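Local coordinates for DUF3194 domain-containing protein (Thermococcus onnurineus, PDB 3UEB) that is of unknown function, belongs to the UPF0440 family and adopts an alpha-plus-beta fold that pairs with a second copy of itself, at residues A[55-58]-A[59-62]; A[91-94]-A[95-99]; A[77-80]-A[81-84]; A[35-38]-A[39-43]. One frame throughout, in Å; residues are numbered along the deposited sequence.

Contact 1 (A[55-58]-A[59-62]); sequences RINR and EETL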
loop_
_atom_site.group_PDB
_atom_site.type_symbol
_atom_site.label_atom_id
_atom_site.label_comp_id
_atom_site.label_asym_id
_atom_site.label_seq_id
_atom_site.Cartn_x
_atom_site.Cartn_y
_atom_site.Cartn_z
ATOM N N ARG A 55 4.329 4.327 -4.520
ATOM C CA ARG A 55 5.396 5.293 -4.319
ATOM C C ARG A 55 4.955 6.646 -4.873
ATOM O O ARG A 55 4.658 6.767 -6.059
ATOM C CB ARG A 55 6.670 4.837 -5.039
ATOM C CG ARG A 55 7.811 5.849 -4.965
ATOM C CD ARG A 55 8.972 5.484 -5.887
ATOM N NE ARG A 55 10.066 6.451 -5.795
ATOM C CZ ARG A 55 11.117 6.483 -6.615
ATOM N NH1 ARG A 55 12.064 7.400 -6.447
ATOM N NH2 ARG A 55 11.219 5.604 -7.606
ATOM N N ILE A 56 4.899 7.657 -4.012
ATOM C CA ILE A 56 4.503 8.992 -4.449
ATOM C C ILE A 56 5.717 9.913 -4.399
ATOM O O ILE A 56 6.329 10.110 -3.347
ATOM C CB ILE A 56 3.361 9.577 -3.569
ATOM C CG1 ILE A 56 2.021 8.912 -3.919
ATOM C CG2 ILE A 56 3.235 11.080 -3.800
ATOM C CD1 ILE A 56 1.886 7.477 -3.464
ATOM N N ASN A 57 6.068 10.471 -5.550
ATOM C CA ASN A 57 7.217 11.357 -5.645
ATOM C C ASN A 57 7.078 12.208 -6.904
ATOM O O ASN A 57 7.596 11.857 -7.967
ATOM C CB ASN A 57 8.504 10.529 -5.711
ATOM C CG ASN A 57 9.753 11.382 -5.624
ATOM O OD1 ASN A 57 9.762 12.544 -6.053
ATOM N ND2 ASN A 57 10.824 10.808 -5.079
ATOM N N ARG A 58 6.380 13.330 -6.779
ATOM C CA ARG A 58 6.163 14.224 -7.908
ATOM C C ARG A 58 7.426 14.882 -8.470
ATOM O O ARG A 58 7.503 15.169 -9.660
ATOM C CB ARG A 58 5.151 15.308 -7.524
ATOM C CG ARG A 58 5.031 16.426 -8.557
ATOM C CD ARG A 58 3.642 17.051 -8.548
ATOM N NE ARG A 58 2.627 16.129 -9.056
ATOM C CZ ARG A 58 1.321 16.374 -9.033
ATOM N NH1 ARG A 58 0.866 17.513 -8.520
ATOM N NH2 ARG A 58 0.466 15.493 -9.539
ATOM N N GLU A 59 8.426 15.111 -7.629
ATOM C CA GLU A 59 9.635 15.762 -8.108
ATOM C C GLU A 59 10.682 14.906 -8.810
ATOM O O GLU A 59 11.502 15.437 -9.556
ATOM C CB GLU A 59 10.288 16.544 -6.973
ATOM C CG GLU A 59 9.536 17.827 -6.650
ATOM C CD GLU A 59 10.460 19.009 -6.469
ATOM O OE1 GLU A 59 11.181 19.040 -5.450
ATOM O OE2 GLU A 59 10.472 19.901 -7.351
ATOM N N GLU A 60 10.659 13.591 -8.602
ATOM C CA GLU A 60 11.653 12.731 -9.244
ATOM C C GLU A 60 11.083 11.618 -10.124
ATOM O O GLU A 60 11.839 10.873 -10.746
ATOM C CB GLU A 60 12.577 12.122 -8.178
ATOM C CG GLU A 60 13.362 13.150 -7.361
ATOM C CD GLU A 60 14.060 12.535 -6.152
ATOM O OE1 GLU A 60 13.364 12.015 -5.251
ATOM O OE2 GLU A 60 15.308 12.566 -6.097
ATOM N N THR A 61 9.760 11.495 -10.182
ATOM C CA THR A 61 9.134 10.457 -11.010
ATOM C C THR A 61 7.948 11.048 -11.772
ATOM O O THR A 61 7.688 12.250 -11.693
ATOM C CB THR A 61 8.604 9.258 -10.150
ATOM O OG1 THR A 61 7.404 9.636 -9.465
ATOM C CG2 THR A 61 9.632 8.832 -9.126
ATOM N N LEU A 62 7.233 10.205 -12.507
ATOM C CA LEU A 62 6.064 10.664 -13.239
ATOM C C LEU A 62 5.030 11.170 -12.234
ATOM O O LEU A 62 4.208 12.023 -12.558
ATOM C CB LEU A 62 5.472 9.524 -14.072
ATOM C CG LEU A 62 5.832 9.518 -15.564
ATOM C CD1 LEU A 62 7.339 9.440 -15.742
ATOM C CD2 LEU A 62 5.147 8.340 -16.243
HETATM O O HOH W 1 6.940 7.539 -7.438
#

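Contact 2 (A[91-94]-A[95-99]); sequences AYEI and VERKL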
loop_
_atom_site.group_PDB
_atom_site.type_symbol
_atom_site.label_atom_id
_atom_site.label_comp_id
_atom_site.label_asym_id
_atom_site.label_seq_id
_atom_site.Cartn_x
_atom_site.Cartn_y
_atom_site.Cartn_z
ATOM N N ALA A 91 -7.337 -1.670 -12.265
ATOM C CA ALA A 91 -6.883 -0.489 -11.540
ATOM C C ALA A 91 -6.957 0.750 -12.440
ATOM O O ALA A 91 -7.529 1.755 -12.052
ATOM C CB ALA A 91 -5.461 -0.698 -11.035
ATOM N N TYR A 92 -6.388 0.673 -13.639
ATOM C CA TYR A 92 -6.436 1.800 -14.582
ATOM C C TYR A 92 -7.878 2.267 -14.802
ATOM O O TYR A 92 -8.176 3.463 -14.749
ATOM C CB TYR A 92 -5.855 1.387 -15.939
ATOM C CG TYR A 92 -4.377 1.076 -15.934
ATOM C CD1 TYR A 92 -3.855 0.104 -16.780
ATOM C CD2 TYR A 92 -3.497 1.763 -15.104
ATOM C CE1 TYR A 92 -2.490 -0.184 -16.802
ATOM C CE2 TYR A 92 -2.126 1.484 -15.115
ATOM C CZ TYR A 92 -1.635 0.508 -15.968
ATOM O OH TYR A 92 -0.293 0.211 -15.972
ATOM N N GLU A 93 -8.764 1.308 -15.062
ATOM C CA GLU A 93 -10.173 1.594 -15.305
ATOM C C GLU A 93 -10.822 2.330 -14.143
ATOM O O GLU A 93 -11.593 3.275 -14.333
ATOM C CB GLU A 93 -10.945 0.297 -15.548
ATOM C CG GLU A 93 -12.370 0.531 -16.017
ATOM C CD GLU A 93 -13.275 -0.675 -15.815
ATOM O OE1 GLU A 93 -14.370 -0.690 -16.422
ATOM O OE2 GLU A 93 -12.905 -1.598 -15.049
ATOM N N ILE A 94 -10.517 1.884 -12.934
ATOM C CA ILE A 94 -11.088 2.492 -11.747
ATOM C C ILE A 94 -10.436 3.840 -11.491
ATOM O O ILE A 94 -11.114 4.801 -11.118
ATOM C CB ILE A 94 -10.934 1.540 -10.538
ATOM C CG1 ILE A 94 -11.848 0.327 -10.752
ATOM C CG2 ILE A 94 -11.269 2.254 -9.239
ATOM C CD1 ILE A 94 -11.582 -0.823 -9.824
ATOM N N VAL A 95 -9.129 3.933 -11.721
ATOM C CA VAL A 95 -8.446 5.200 -11.516
ATOM C C VAL A 95 -8.973 6.242 -12.511
ATOM O O VAL A 95 -9.258 7.379 -12.132
ATOM C CB VAL A 95 -6.910 5.057 -11.674
ATOM C CG1 VAL A 95 -6.263 6.432 -11.742
ATOM C CG2 VAL A 95 -6.333 4.294 -10.484
ATOM N N GLU A 96 -9.116 5.844 -13.773
ATOM C CA GLU A 96 -9.603 6.758 -14.803
ATOM C C GLU A 96 -10.997 7.282 -14.479
ATOM O O GLU A 96 -11.294 8.445 -14.742
ATOM C CB GLU A 96 -9.597 6.081 -16.180
ATOM C CG GLU A 96 -9.846 7.029 -17.358
ATOM C CD GLU A 96 -8.898 8.225 -17.376
ATOM O OE1 GLU A 96 -7.747 8.089 -16.907
ATOM O OE2 GLU A 96 -9.299 9.302 -17.875
ATOM N N ARG A 97 -11.852 6.437 -13.908
ATOM C CA ARG A 97 -13.197 6.881 -13.550
ATOM C C ARG A 97 -13.122 7.926 -12.451
ATOM O O ARG A 97 -13.870 8.905 -12.450
ATOM C CB ARG A 97 -14.048 5.710 -13.071
ATOM C CG ARG A 97 -14.463 4.768 -14.179
ATOM C CD ARG A 97 -15.385 3.700 -13.648
ATOM N NE ARG A 97 -15.605 2.645 -14.630
ATOM C CZ ARG A 97 -16.173 1.479 -14.347
ATOM N NH1 ARG A 97 -16.582 1.226 -13.107
ATOM N NH2 ARG A 97 -16.320 0.562 -15.297
ATOM N N LYS A 98 -12.207 7.708 -11.516
ATOM C CA LYS A 98 -12.006 8.619 -10.401
ATOM C C LYS A 98 -11.484 9.957 -10.915
ATOM O O LYS A 98 -11.907 11.017 -10.454
ATOM C CB LYS A 98 -10.991 8.026 -9.425
ATOM C CG LYS A 98 -11.409 8.098 -7.977
ATOM C CD LYS A 98 -11.716 9.513 -7.528
ATOM C CE LYS A 98 -12.285 9.487 -6.122
ATOM N NZ LYS A 98 -13.394 8.490 -6.035
ATOM N N LEU A 99 -10.552 9.902 -11.863
ATOM C CA LEU A 99 -9.980 11.120 -12.427
ATOM C C LEU A 99 -11.083 11.959 -13.080
ATOM O O LEU A 99 -11.170 13.163 -12.852
ATOM C CB LEU A 99 -8.881 10.786 -13.456
ATOM C CG LEU A 99 -7.689 9.942 -12.974
ATOM C CD1 LEU A 99 -6.613 9.874 -14.063
ATOM C CD2 LEU A 99 -7.100 10.551 -11.717
#

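Contact 3 (A[77-80]-A[81-84]); sequences KVDV and DKLI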
loop_
_atom_site.group_PDB
_atom_site.type_symbol
_atom_site.label_atom_id
_atom_site.label_comp_id
_atom_site.label_asym_id
_atom_site.label_seq_id
_atom_site.Cartn_x
_atom_site.Cartn_y
_atom_site.Cartn_z
ATOM N N LYS A 77 -1.868 -24.359 -9.831
ATOM C CA LYS A 77 -1.751 -23.991 -11.239
ATOM C C LYS A 77 -2.585 -22.763 -11.603
ATOM O O LYS A 77 -3.772 -22.859 -11.930
ATOM C CB LYS A 77 -2.132 -25.181 -12.118
ATOM C CG LYS A 77 -1.248 -26.406 -11.891
ATOM C CD LYS A 77 -1.449 -27.442 -12.990
ATOM C CE LYS A 77 -0.549 -28.663 -12.799
ATOM N NZ LYS A 77 -0.930 -29.461 -11.605
ATOM N N VAL A 78 -1.942 -21.604 -11.541
ATOM C CA VAL A 78 -2.575 -20.330 -11.843
ATOM C C VAL A 78 -1.638 -19.490 -12.696
ATOM O O VAL A 78 -0.415 -19.546 -12.532
ATOM C CB VAL A 78 -2.905 -19.566 -10.543
ATOM C CG1 VAL A 78 -3.212 -18.097 -10.839
ATOM C CG2 VAL A 78 -4.092 -20.216 -9.867
ATOM N N ASP A 79 -2.215 -18.722 -13.617
ATOM C CA ASP A 79 -1.427 -17.862 -14.490
ATOM C C ASP A 79 -1.240 -16.525 -13.759
ATOM O O ASP A 79 -2.033 -15.599 -13.916
ATOM C CB ASP A 79 -2.161 -17.649 -15.817
ATOM C CG ASP A 79 -1.254 -17.098 -16.894
ATOM O OD1 ASP A 79 -0.369 -16.281 -16.560
ATOM O OD2 ASP A 79 -1.433 -17.473 -18.073
ATOM N N VAL A 80 -0.180 -16.446 -12.964
ATOM C CA VAL A 80 0.116 -15.267 -12.161
ATOM C C VAL A 80 0.262 -13.951 -12.914
ATOM O O VAL A 80 -0.318 -12.947 -12.504
ATOM C CB VAL A 80 1.379 -15.499 -11.299
ATOM C CG1 VAL A 80 1.695 -14.248 -10.479
ATOM C CG2 VAL A 80 1.156 -16.701 -10.381
ATOM N N ASP A 81 1.034 -13.936 -13.996
ATOM C CA ASP A 81 1.200 -12.700 -14.755
ATOM C C ASP A 81 -0.147 -12.270 -15.321
ATOM O O ASP A 81 -0.480 -11.083 -15.335
ATOM C CB ASP A 81 2.196 -12.885 -15.901
ATOM C CG ASP A 81 3.567 -13.311 -15.420
ATOM O OD1 ASP A 81 4.050 -12.755 -14.410
ATOM O OD2 ASP A 81 4.164 -14.199 -16.063
ATOM N N LYS A 82 -0.922 -13.246 -15.775
ATOM C CA LYS A 82 -2.235 -12.981 -16.343
ATOM C C LYS A 82 -3.126 -12.336 -15.277
ATOM O O LYS A 82 -3.787 -11.324 -15.537
ATOM C CB LYS A 82 -2.844 -14.293 -16.842
ATOM C CG LYS A 82 -3.817 -14.162 -18.005
ATOM C CD LYS A 82 -5.216 -13.843 -17.529
ATOM C CE LYS A 82 -5.786 -14.957 -16.646
ATOM N NZ LYS A 82 -5.909 -16.251 -17.383
ATOM N N LEU A 83 -3.141 -12.926 -14.082
ATOM C CA LEU A 83 -3.938 -12.394 -12.983
ATOM C C LEU A 83 -3.447 -10.986 -12.653
ATOM O O LEU A 83 -4.243 -10.068 -12.486
ATOM C CB LEU A 83 -3.825 -13.292 -11.744
ATOM C CG LEU A 83 -4.372 -12.698 -10.438
ATOM C CD1 LEU A 83 -5.790 -12.203 -10.658
ATOM C CD2 LEU A 83 -4.333 -13.743 -9.332
ATOM N N ILE A 84 -2.134 -10.818 -12.569
ATOM C CA ILE A 84 -1.574 -9.504 -12.280
ATOM C C ILE A 84 -2.014 -8.529 -13.371
ATOM O O ILE A 84 -2.419 -7.406 -13.068
ATOM C CB ILE A 84 -0.020 -9.534 -12.207
ATOM C CG1 ILE A 84 0.431 -10.330 -10.984
ATOM C CG2 ILE A 84 0.527 -8.114 -12.103
ATOM C CD1 ILE A 84 1.947 -10.340 -10.802
#

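Contact 4 (A[35-38]-A[39-43]); sequences IDYV and FDHLT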
loop_
_atom_site.group_PDB
_atom_site.type_symbol
_atom_site.label_atom_id
_atom_site.label_comp_id
_atom_site.label_asym_id
_atom_site.label_seq_id
_atom_site.Cartn_x
_atom_site.Cartn_y
_atom_site.Cartn_z
ATOM N N ILE A 35 -5.124 -5.107 -4.763
ATOM C CA ILE A 35 -5.196 -6.052 -3.646
ATOM C C ILE A 35 -6.567 -6.730 -3.652
ATOM O O ILE A 35 -6.677 -7.953 -3.526
ATOM C CB ILE A 35 -5.008 -5.341 -2.280
ATOM C CG1 ILE A 35 -3.625 -4.702 -2.212
ATOM C CG2 ILE A 35 -5.177 -6.337 -1.131
ATOM C CD1 ILE A 35 -3.455 -3.758 -1.028
ATOM N N ASP A 36 -7.612 -5.925 -3.789
ATOM C CA ASP A 36 -8.963 -6.460 -3.822
ATOM C C ASP A 36 -9.088 -7.487 -4.936
ATOM O O ASP A 36 -9.608 -8.581 -4.727
ATOM C CB ASP A 36 -9.986 -5.339 -4.052
ATOM C CG ASP A 36 -10.171 -4.457 -2.832
ATOM O OD1 ASP A 36 -9.632 -4.812 -1.761
ATOM O OD2 ASP A 36 -10.858 -3.417 -2.944
ATOM N N TYR A 37 -8.599 -7.133 -6.119
ATOM C CA TYR A 37 -8.693 -8.030 -7.258
ATOM C C TYR A 37 -8.050 -9.382 -6.992
ATOM O O TYR A 37 -8.622 -10.412 -7.310
ATOM C CB TYR A 37 -8.046 -7.418 -8.493
ATOM C CG TYR A 37 -8.573 -8.017 -9.768
ATOM C CD1 TYR A 37 -9.698 -7.482 -10.393
ATOM C CD2 TYR A 37 -7.968 -9.133 -10.338
ATOM C CE1 TYR A 37 -10.208 -8.042 -11.560
ATOM C CE2 TYR A 37 -8.473 -9.706 -11.503
ATOM C CZ TYR A 37 -9.593 -9.153 -12.106
ATOM O OH TYR A 37 -10.108 -9.708 -13.253
ATOM N N VAL A 38 -6.853 -9.378 -6.420
ATOM C CA VAL A 38 -6.169 -10.630 -6.139
ATOM C C VAL A 38 -6.956 -11.520 -5.177
ATOM O O VAL A 38 -7.124 -12.710 -5.437
ATOM C CB VAL A 38 -4.767 -10.386 -5.569
ATOM C CG1 VAL A 38 -4.165 -11.689 -5.096
ATOM C CG2 VAL A 38 -3.879 -9.768 -6.645
ATOM N N PHE A 39 -7.456 -10.945 -4.086
ATOM C CA PHE A 39 -8.209 -11.728 -3.108
ATOM C C PHE A 39 -9.627 -12.084 -3.529
ATOM O O PHE A 39 -10.256 -12.952 -2.922
ATOM C CB PHE A 39 -8.245 -11.011 -1.751
ATOM C CG PHE A 39 -6.967 -11.134 -0.972
ATOM C CD1 PHE A 39 -6.068 -10.078 -0.907
ATOM C CD2 PHE A 39 -6.650 -12.329 -0.319
ATOM C CE1 PHE A 39 -4.866 -10.201 -0.200
ATOM C CE2 PHE A 39 -5.452 -12.466 0.390
ATOM C CZ PHE A 39 -4.555 -11.397 0.450
ATOM N N ASP A 40 -10.149 -11.415 -4.550
ATOM C CA ASP A 40 -11.491 -11.731 -5.014
ATOM C C ASP A 40 -11.428 -12.829 -6.064
ATOM O O ASP A 40 -12.451 -13.418 -6.416
ATOM C CB ASP A 40 -12.182 -10.504 -5.622
ATOM C CG ASP A 40 -12.605 -9.487 -4.576
ATOM O OD1 ASP A 40 -12.977 -9.889 -3.450
ATOM O OD2 ASP A 40 -12.581 -8.280 -4.890
ATOM N N HIS A 41 -10.229 -13.118 -6.557
ATOM C CA HIS A 41 -10.084 -14.133 -7.589
ATOM C C HIS A 41 -9.243 -15.344 -7.206
ATOM O O HIS A 41 -9.094 -16.287 -7.990
ATOM C CB HIS A 41 -9.534 -13.494 -8.869
ATOM C CG HIS A 41 -10.434 -12.446 -9.448
ATOM N ND1 HIS A 41 -10.625 -11.218 -8.853
ATOM C CD2 HIS A 41 -11.235 -12.464 -10.541
ATOM C CE1 HIS A 41 -11.507 -10.525 -9.552
ATOM N NE2 HIS A 41 -11.893 -11.258 -10.581
ATOM N N LEU A 42 -8.683 -15.320 -6.006
ATOM C CA LEU A 42 -7.886 -16.444 -5.532
ATOM C C LEU A 42 -8.354 -16.767 -4.137
ATOM O O LEU A 42 -8.791 -15.884 -3.405
ATOM C CB LEU A 42 -6.392 -16.098 -5.489
ATOM C CG LEU A 42 -5.599 -15.962 -6.787
ATOM C CD1 LEU A 42 -4.166 -15.605 -6.442
ATOM C CD2 LEU A 42 -5.639 -17.262 -7.578
ATOM N N THR A 43 -8.295 -18.034 -3.764
ATOM C CA THR A 43 -8.703 -18.393 -2.417
ATOM C C THR A 43 -7.577 -17.928 -1.500
ATOM O O THR A 43 -6.460 -17.704 -1.959
ATOM C CB THR A 43 -8.886 -19.903 -2.271
ATOM O OG1 THR A 43 -9.406 -20.188 -0.967
ATOM C CG2 THR A 43 -7.572 -20.612 -2.442
#

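Contact 1 (A[55-58]-A[59-62])
Across the turn that follows strand 49-56, Asn57 binds Thr61 through its backbone carbonyl and Glu60 through its side-chain amide. The Asn57 carbonyl O takes the hydroxyl Thr61 OG1 at 2.7 Å, with the donor standing 37° above the carbonyl plane. Thr61 N adds a weak second bond to that same oxygen, Asn57 O, at 3.1 Å. A chi1 of -172° sets Asn57 CG opposite the backbone N, and the amide reaches Glu60 through both of its ends. Asn57 OD1 accepts from Glu60 N at 2.9 Å, the donor coming from well above the carbonyl plane, while Asn57 ND2 gives a straighter bond (165°) to the anti side of Glu60 OE1 at 2.8 Å, close to the amide plane. Asn57 ND2 also makes a weak hydrogen bond to Asp49 OD1 of the second subunit. Thr61 OG1 additionally accepts from Asp63 N and from a water that bridges to Arg55 O. The methyl Thr61 CG2 rests over one face of the guanidinium at the end of the extended Arg55 chain, 3.7 Å from Arg55 CZ; Arg55 NE forms a salt bridge to Asp49 of the second subunit. Arg58 points away from the turn, its NH1 hydrogen-bonded to Leu18 O and its NE in a salt bridge with Asp63. The arrangement is that of a beta-hairpin connection, joining antiparallel strands 49-56 and 63-71 at the dimer interface, where the sheet runs on into the second subunit.

Contact 2 (A[91-94]-A[95-99])
From Ala91 to Lys98 the backbone runs as regular alpha helix, each carbonyl of residues 91-94 accepting from the amide four places on, as in Val95 N to Ala91 O (2.7 Å) and Lys98 N to Ile94 O (3.1 Å). On the outer side Glu93 and Arg97 stand side by side, pointing the same way, one turn apart. Their salt bridge is short and uses a single pair of atoms, Glu93 OE1 and Arg97 NH2, at 2.6 Å. The carboxylate and guanidinium planes are turned 67° against each other, so this is no two-pronged, coplanar pairing, and the second oxygen, Glu93 OE2, stays above one face, no nearer than 4.0 Å to Arg97 NH2. Both chains are extended; a trans chi1 (-171°) in Glu93 carries its carboxylate along the helix to meet the arginine. Such an i to i+4 pair is a common motif on exposed helix surfaces, and helix 80-104 is one of two helices packed against the antiparallel sheet of this alpha-plus-beta fold. Other side chains face the body of the chain: Val95 packs on Ile26 and Ile94 on Thr33, both of helix 20-41, while Tyr92 reaches Ile11 and Ile13 of strand 6-14. Val95 also closes back on the preceding turn, its CG2 lying 3.2 Å from Ala91 O. At the next turn the aliphatic start of Lys98 follows suit, Lys98 CB coming within 3.6 Å of Ile94 O.

Contact 3 (A[77-80]-A[81-84])
Asp79 meets Lys82 at the start of helix 80-104, where the aspartate occupies the N-cap position. Asp79 CG lies anti to the backbone N (chi1 -164°), which folds the carboxylate back over the first turn and puts Asp79 OD1 3.2 Å from Lys82 N. This capping bond is fairly straight at the hydrogen (152°), but the amide approaches from well above the carboxylate plane, 53° out of it. The two side chains cross at about a right angle: Lys82 CB sits against the carboxylate, 3.2 Å from Asp79 CG, while the lysine chain beyond bends at three successive torsions. That folding leaves Lys82 NZ 4.7 Å from Asp79 OD2, near an opposite charge without touching it. Backbone bonds take over at once, Leu83 N reaching Asp79 O at 2.9 Å and Ile84 N reaching Val80 O. Asp79 is also the centre of an inverse gamma turn, which brings Val80 N to Val78 O in a weak bond and leads the chain into the helix. Along the buried side, Val80 CG1, pointing opposite its own amide nitrogen, touches Ile84 CD1 at 3.9 Å, the pair crossing at a slant. Val80, Leu83 and Ile84 all pack on Leu70 of strand 63-71. The cap gives Lys82 N an acceptor that no preceding helical turn could provide; the helix N terminus and Lys82 would probably favour the negative charge, with the Asp81 carboxylate partly offsetting this.

Contact 4 (A[35-38]-A[39-43])
The rings of Tyr37 and His41 stack face to face, one helical turn apart, with centroids 3.8 Å from each other and planes inclined by only 15°. His41 CE1 lies over the centre of the tyrosine ring, 3.4 Å from Tyr37 CE1. The trans chi1 of Tyr37 (-157°) and the chi1 of -62° in His41 bring the rings together. A second tie fixes the rotation of the imidazole: His41 ND1 donates to Tyr37 O at 2.7 Å, in the carbonyl plane and on a lone pair, although the acceptor lies somewhat off the ring plane. The same carbonyl also receives weak bonds from His41 N and Asp40 N, so three donors gather on Tyr37 O. The tyrosine is held at its other end too, where Tyr37 OH bonds to Glu86 of helix 80-104. Elsewhere on the turn, Ile35 and Phe39 run side by side, and the methyl Ile35 CG2 meets the ring edge in plane, 3.9 Å from Phe39 CD1. Val38 and Leu42 slant past one another, with Val38 CG1 4.1 Å from Leu42 CD1. Ile50 of strand 49-56 backs both Val38 and Phe39; on the second subunit Glu20 packs against Phe39 and Met54 against Ile35. The arrangement belongs to the C-terminal part of helix 20-41, an amphipathic helix packed on the sheet and alongside helix 80-104 in an alpha-plus-beta fold, with the second subunit also in contact.

Along the chain the four contacts come in series, contact 4, contact 1, contact 3 and contact 2, and none nests in or crosses another. Contact 4 lies at the end of helix 20-41. Contact 1 closes the turn between strands 49-56 and 63-71, at the far side of the chain's centre from contacts 3 and 4. Contact 3 then starts helix 80-104, and contact 2 lies further along that helix. Contacts 3 and 4 touch: Leu83 packs on Leu42 and Tyr37, and Val78 on Leu42, joining the end of one helix to the beginning of the other. Contacts 1 and 4 both meet the second subunit, whereas no other chain of the assembly touches contacts 2 and 3.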